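Local atomic coordinates of uncharacterized protein (Nostoc punctiforme, PDB entry 2R3S), a protein that is uncharacterized but probably transfers methyl groups to hydroxyl oxygens of an unidentified substrate, working as a dimer. Residues Q18-F32 with M56-M69. Numbering follows the deposited sequence.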
loop_
_atom_site.group_PDB
_atom_site.type_symbol
_atom_site.label_atom_id
_atom_site.label_comp_id
_atom_site.label_asym_id
_atom_site.label_seq_id
_atom_site.Cartn_x
_atom_site.Cartn_y
_atom_site.Cartn_z
ATOM N N GLN A 18 -0.051 -2.789 -3.743
ATOM C CA GLN A 18 -0.295 -2.892 -5.186
ATOM C C GLN A 18 -0.735 -1.557 -5.804
ATOM O O GLN A 18 -0.456 -1.264 -6.966
ATOM C CB GLN A 18 -1.328 -4.011 -5.453
ATOM C CG GLN A 18 -0.788 -5.407 -5.061
ATOM C CD GLN A 18 -1.810 -6.547 -5.121
ATOM O OE1 GLN A 18 -2.980 -6.346 -5.458
ATOM N NE2 GLN A 18 -1.358 -7.759 -4.798
ATOM N N ARG A 19 -1.436 -0.755 -5.015
ATOM C CA ARG A 19 -1.894 0.528 -5.442
ATOM C C ARG A 19 -0.700 1.417 -5.675
ATOM O O ARG A 19 -0.656 2.130 -6.667
ATOM C CB ARG A 19 -2.759 1.166 -4.366
ATOM C CG ARG A 19 -4.023 0.431 -4.019
ATOM C CD ARG A 19 -4.766 1.247 -2.967
ATOM N NE ARG A 19 -6.188 1.255 -3.231
ATOM C CZ ARG A 19 -7.074 0.514 -2.587
ATOM N NH1 ARG A 19 -6.683 -0.297 -1.604
ATOM N NH2 ARG A 19 -8.359 0.596 -2.933
ATOM N N SER A 20 0.243 1.378 -4.730
ATOM C CA SER A 20 1.488 2.138 -4.811
ATOM C C SER A 20 2.273 1.782 -6.078
ATOM O O SER A 20 2.746 2.663 -6.792
ATOM C CB SER A 20 2.396 1.912 -3.576
ATOM O OG SER A 20 1.776 2.289 -2.352
ATOM N N ALA A 21 2.426 0.489 -6.336
ATOM C CA ALA A 21 3.123 0.017 -7.510
ATOM C C ALA A 21 2.385 0.455 -8.790
ATOM O O ALA A 21 3.026 0.824 -9.765
ATOM C CB ALA A 21 3.299 -1.516 -7.464
ATOM N N ALA A 22 1.050 0.404 -8.781
ATOM C CA ALA A 22 0.266 0.801 -9.937
ATOM C C ALA A 22 0.436 2.294 -10.250
ATOM O O ALA A 22 0.646 2.653 -11.419
ATOM C CB ALA A 22 -1.207 0.453 -9.746
ATOM N N ILE A 23 0.356 3.158 -9.226
ATOM C CA ILE A 23 0.516 4.603 -9.461
ATOM C C ILE A 23 1.945 4.972 -9.826
ATOM O O ILE A 23 2.168 5.880 -10.622
ATOM C CB ILE A 23 -0.003 5.496 -8.289
ATOM C CG1 ILE A 23 -0.253 6.925 -8.795
ATOM C CG2 ILE A 23 0.971 5.500 -7.105
ATOM C CD1 ILE A 23 -1.206 7.017 -9.956
ATOM N N LYS A 24 2.918 4.254 -9.274
ATOM C CA LYS A 24 4.299 4.443 -9.678
ATOM C C LYS A 24 4.479 4.120 -11.162
ATOM O O LYS A 24 5.057 4.918 -11.901
ATOM C CB LYS A 24 5.221 3.595 -8.810
ATOM C CG LYS A 24 6.683 3.701 -9.164
ATOM C CD LYS A 24 7.561 2.889 -8.204
ATOM C CE LYS A 24 9.008 2.976 -8.637
ATOM N NZ LYS A 24 9.904 2.581 -7.582
ATOM N N ALA A 25 3.977 2.975 -11.612
ATOM C CA ALA A 25 4.062 2.623 -13.045
ATOM C C ALA A 25 3.364 3.637 -13.935
ATOM O O ALA A 25 3.909 4.042 -14.959
ATOM C CB ALA A 25 3.514 1.195 -13.325
ATOM N N ALA A 26 2.165 4.056 -13.542
ATOM C CA ALA A 26 1.416 5.054 -14.314
ATOM C C ALA A 26 2.224 6.340 -14.478
ATOM O O ALA A 26 2.294 6.901 -15.564
ATOM C CB ALA A 26 0.009 5.343 -13.666
ATOM N N VAL A 27 2.856 6.801 -13.408
ATOM C CA VAL A 27 3.610 8.048 -13.453
ATOM C C VAL A 27 4.880 7.920 -14.289
ATOM O O VAL A 27 5.175 8.787 -15.132
ATOM C CB VAL A 27 3.956 8.574 -12.029
ATOM C CG1 VAL A 27 4.991 9.666 -12.129
ATOM C CG2 VAL A 27 2.694 9.093 -11.341
ATOM N N GLU A 28 5.629 6.851 -14.040
ATOM C CA GLU A 28 6.844 6.566 -14.780
ATOM C C GLU A 28 6.575 6.399 -16.268
ATOM O O GLU A 28 7.406 6.733 -17.073
ATOM C CB GLU A 28 7.512 5.294 -14.269
ATOM C CG GLU A 28 8.093 5.436 -12.907
ATOM C CD GLU A 28 8.793 4.197 -12.409
ATOM O OE1 GLU A 28 8.549 3.079 -12.903
ATOM O OE2 GLU A 28 9.549 4.359 -11.459
ATOM N N LEU A 29 5.410 5.887 -16.633
ATOM C CA LEU A 29 5.091 5.666 -18.042
ATOM C C LEU A 29 4.370 6.845 -18.684
ATOM O O LEU A 29 4.069 6.810 -19.860
ATOM C CB LEU A 29 4.258 4.393 -18.199
ATOM C CG LEU A 29 4.984 3.085 -17.896
ATOM C CD1 LEU A 29 4.009 1.907 -17.980
ATOM C CD2 LEU A 29 6.139 2.907 -18.851
ATOM N N ASN A 30 4.110 7.897 -17.917
ATOM C CA ASN A 30 3.423 9.085 -18.409
ATOM C C ASN A 30 1.986 8.829 -18.871
ATOM O O ASN A 30 1.458 9.556 -19.705
ATOM C CB ASN A 30 4.229 9.757 -19.515
ATOM C CG ASN A 30 5.296 10.683 -18.981
ATOM O OD1 ASN A 30 5.582 10.708 -17.783
ATOM N ND2 ASN A 30 5.902 11.454 -19.885
ATOM N N VAL A 31 1.325 7.843 -18.280
ATOM C CA VAL A 31 0.010 7.460 -18.756
ATOM C C VAL A 31 -0.949 8.651 -18.741
ATOM O O VAL A 31 -1.691 8.867 -19.691
ATOM C CB VAL A 31 -0.595 6.315 -17.935
ATOM C CG1 VAL A 31 -1.990 6.042 -18.418
ATOM C CG2 VAL A 31 0.293 5.041 -18.006
ATOM N N PHE A 32 -0.946 9.412 -17.658
ATOM C CA PHE A 32 -1.912 10.523 -17.494
ATOM C C PHE A 32 -1.678 11.662 -18.484
ATOM O O PHE A 32 -2.619 12.296 -18.921
ATOM C CB PHE A 32 -1.832 11.079 -16.076
ATOM C CG PHE A 32 -1.960 10.044 -15.025
ATOM C CD1 PHE A 32 -3.187 9.451 -14.769
ATOM C CD2 PHE A 32 -0.849 9.630 -14.296
ATOM C CE1 PHE A 32 -3.311 8.462 -13.775
ATOM C CE2 PHE A 32 -0.972 8.655 -13.296
ATOM C CZ PHE A 32 -2.204 8.084 -13.037
HETATM N N MSE A 56 -0.848 -2.205 -20.696
HETATM C CA MSE A 56 -1.566 -0.950 -20.588
HETATM C C MSE A 56 -3.033 -1.156 -20.167
HETATM O O MSE A 56 -3.528 -0.446 -19.304
HETATM C CB MSE A 56 -1.469 -0.146 -21.887
HETATM C CG MSE A 56 -2.088 1.249 -21.793
HETATM SE SE MSE A 56 -1.219 2.338 -20.416
HETATM C CE MSE A 56 0.588 2.488 -21.224
ATOM N N ARG A 57 -3.698 -2.151 -20.734
ATOM C CA ARG A 57 -5.111 -2.398 -20.433
ATOM C C ARG A 57 -5.306 -2.811 -18.989
ATOM O O ARG A 57 -6.242 -2.358 -18.333
ATOM C CB ARG A 57 -5.671 -3.506 -21.337
ATOM C CG ARG A 57 -7.134 -3.865 -21.096
ATOM C CD ARG A 57 -7.311 -5.071 -20.190
ATOM N NE ARG A 57 -6.716 -6.267 -20.770
ATOM C CZ ARG A 57 -6.654 -7.452 -20.174
ATOM N NH1 ARG A 57 -7.147 -7.632 -18.957
ATOM N NH2 ARG A 57 -6.093 -8.472 -20.807
HETATM N N MSE A 58 -4.446 -3.711 -18.512
HETATM C CA MSE A 58 -4.533 -4.207 -17.134
HETATM C C MSE A 58 -4.226 -3.095 -16.130
HETATM O O MSE A 58 -4.947 -2.938 -15.141
HETATM C CB MSE A 58 -3.620 -5.412 -16.970
HETATM C CG MSE A 58 -4.100 -6.564 -17.828
HETATM SE SE MSE A 58 -2.752 -7.837 -18.381
HETATM C CE MSE A 58 -3.296 -9.334 -17.217
ATOM N N LEU A 59 -3.175 -2.298 -16.395
ATOM C CA LEU A 59 -2.896 -1.103 -15.569
ATOM C C LEU A 59 -4.067 -0.098 -15.537
ATOM O O LEU A 59 -4.455 0.377 -14.474
ATOM C CB LEU A 59 -1.584 -0.404 -16.020
ATOM C CG LEU A 59 -1.096 0.807 -15.192
ATOM C CD1 LEU A 59 -0.809 0.417 -13.727
ATOM C CD2 LEU A 59 0.122 1.489 -15.879
ATOM N N CYS A 60 -4.599 0.257 -16.698
ATOM C CA CYS A 60 -5.642 1.290 -16.772
ATOM C C CYS A 60 -6.961 0.836 -16.161
ATOM O O CYS A 60 -7.607 1.618 -15.495
ATOM C CB CYS A 60 -5.859 1.741 -18.213
ATOM S SG CYS A 60 -4.453 2.720 -18.876
ATOM N N ASP A 61 -7.359 -0.419 -16.370
ATOM C CA ASP A 61 -8.558 -0.951 -15.684
ATOM C C ASP A 61 -8.394 -0.841 -14.168
ATOM O O ASP A 61 -9.310 -0.425 -13.473
ATOM C CB ASP A 61 -8.825 -2.403 -16.046
ATOM C CG ASP A 61 -9.352 -2.575 -17.441
ATOM O OD1 ASP A 61 -9.934 -1.627 -17.997
ATOM O OD2 ASP A 61 -9.199 -3.695 -17.978
ATOM N N TYR A 62 -7.208 -1.165 -13.670
ATOM C CA TYR A 62 -6.908 -1.041 -12.246
ATOM C C TYR A 62 -6.952 0.413 -11.797
ATOM O O TYR A 62 -7.524 0.726 -10.761
ATOM C CB TYR A 62 -5.536 -1.662 -11.950
ATOM C CG TYR A 62 -5.188 -1.800 -10.484
ATOM C CD1 TYR A 62 -4.546 -0.778 -9.805
ATOM C CD2 TYR A 62 -5.511 -2.948 -9.779
ATOM C CE1 TYR A 62 -4.223 -0.907 -8.462
ATOM C CE2 TYR A 62 -5.197 -3.084 -8.438
ATOM C CZ TYR A 62 -4.563 -2.061 -7.788
ATOM O OH TYR A 62 -4.231 -2.205 -6.477
ATOM N N LEU A 63 -6.374 1.313 -12.588
ATOM C CA LEU A 63 -6.457 2.746 -12.285
ATOM C C LEU A 63 -7.907 3.285 -12.278
ATOM O O LEU A 63 -8.197 4.213 -11.578
ATOM C CB LEU A 63 -5.564 3.552 -13.246
ATOM C CG LEU A 63 -4.048 3.308 -13.079
ATOM C CD1 LEU A 63 -3.306 4.032 -14.208
ATOM C CD2 LEU A 63 -3.435 3.683 -11.678
ATOM N N VAL A 64 -8.787 2.700 -13.080
ATOM C CA VAL A 64 -10.208 2.973 -13.031
ATOM C C VAL A 64 -10.775 2.432 -11.701
ATOM O O VAL A 64 -11.409 3.181 -10.937
ATOM C CB VAL A 64 -10.953 2.364 -14.212
ATOM C CG1 VAL A 64 -12.497 2.478 -14.006
ATOM C CG2 VAL A 64 -10.505 3.031 -15.538
ATOM N N ILE A 65 -10.498 1.165 -11.415
ATOM C CA ILE A 65 -10.964 0.540 -10.163
ATOM C C ILE A 65 -10.583 1.394 -8.930
ATOM O O ILE A 65 -11.433 1.688 -8.119
ATOM C CB ILE A 65 -10.451 -0.902 -9.980
ATOM C CG1 ILE A 65 -10.970 -1.813 -11.104
ATOM C CG2 ILE A 65 -10.879 -1.459 -8.604
ATOM C CD1 ILE A 65 -10.251 -3.142 -11.135
ATOM N N ILE A 66 -9.344 1.848 -8.819
ATOM C CA ILE A 66 -8.966 2.642 -7.649
ATOM C C ILE A 66 -9.174 4.187 -7.778
ATOM O O ILE A 66 -8.786 4.913 -6.913
ATOM C CB ILE A 66 -7.540 2.229 -7.146
ATOM C CG1 ILE A 66 -6.427 2.804 -8.040
ATOM C CG2 ILE A 66 -7.459 0.718 -7.121
ATOM C CD1 ILE A 66 -5.030 2.482 -7.580
ATOM N N GLY A 67 -9.816 4.691 -8.824
ATOM C CA GLY A 67 -10.304 6.088 -8.809
ATOM C C GLY A 67 -9.532 7.170 -9.559
ATOM O O GLY A 67 -9.891 8.334 -9.480
ATOM N N PHE A 68 -8.478 6.804 -10.287
ATOM C CA PHE A 68 -7.713 7.803 -11.057
ATOM C C PHE A 68 -8.310 8.172 -12.427
ATOM O O PHE A 68 -7.955 9.188 -13.023
ATOM C CB PHE A 68 -6.269 7.339 -11.220
ATOM C CG PHE A 68 -5.493 7.380 -9.945
ATOM C CD1 PHE A 68 -4.858 8.545 -9.544
ATOM C CD2 PHE A 68 -5.423 6.276 -9.124
ATOM C CE1 PHE A 68 -4.167 8.592 -8.343
ATOM C CE2 PHE A 68 -4.723 6.332 -7.906
ATOM C CZ PHE A 68 -4.107 7.493 -7.538
HETATM N N MSE A 69 -9.208 7.359 -12.933
HETATM C CA MSE A 69 -9.757 7.586 -14.273
HETATM C C MSE A 69 -11.056 6.839 -14.436
HETATM O O MSE A 69 -11.426 6.038 -13.570
HETATM C CB MSE A 69 -8.774 7.161 -15.344
HETATM C CG MSE A 69 -8.328 5.740 -15.305
HETATM SE SE MSE A 69 -6.796 5.434 -16.577
HETATM C CE MSE A 69 -5.469 6.652 -15.767
HETATM O O HOH W 1 -4.846 -4.263 -5.053
#
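Tyr62 lays the CD1-CE1 side of its ring against Ala22, CE1 lying 3.5 Å from Ala22 CB. With CG anti to the backbone N (chi1 -171°), the phenol reaches helix 18-28 and ends beside Gln18 and Arg19. Its OH stands 3.6 Å from Arg19 CG and shares a water, in the plane of the ring, with Gln18 OE1. A phenylalanine here would keep the ring but would probably leave that water without its link to helix 56-65. Leu59 and Leu63 pack knobs-into-holes, Leu59 among Ala22, Ala25, Ala26 and Val31, Leu63 among Ala22, Ile23, Ala26 and Phe32; Leu63 CD1 comes within 3.6 Å of Ala26 CB. The axes of segments 18-28 and 56-65, which approach to 10.3 Å and cross at -120°, belong to the helix-turn-helix-like dimerisation domain of O-methyltransferases. Just past the end of helix 56-65, Phe68 offers one ring face to Ile23 CD1 in a CH-pi contact, 3.8 Å from the centroid. Selenomethionine Met69 brings CE to Phe32 CE1 (3.4 Å), while Val31 CG2 meets the selenium of Met56 tip to tip. A Schellman motif at Gly67, with Phe68 N bonded to Leu63 O, ends helix 56-65 just before Phe68. Phe68 also packs on Thr13 of the second subunit.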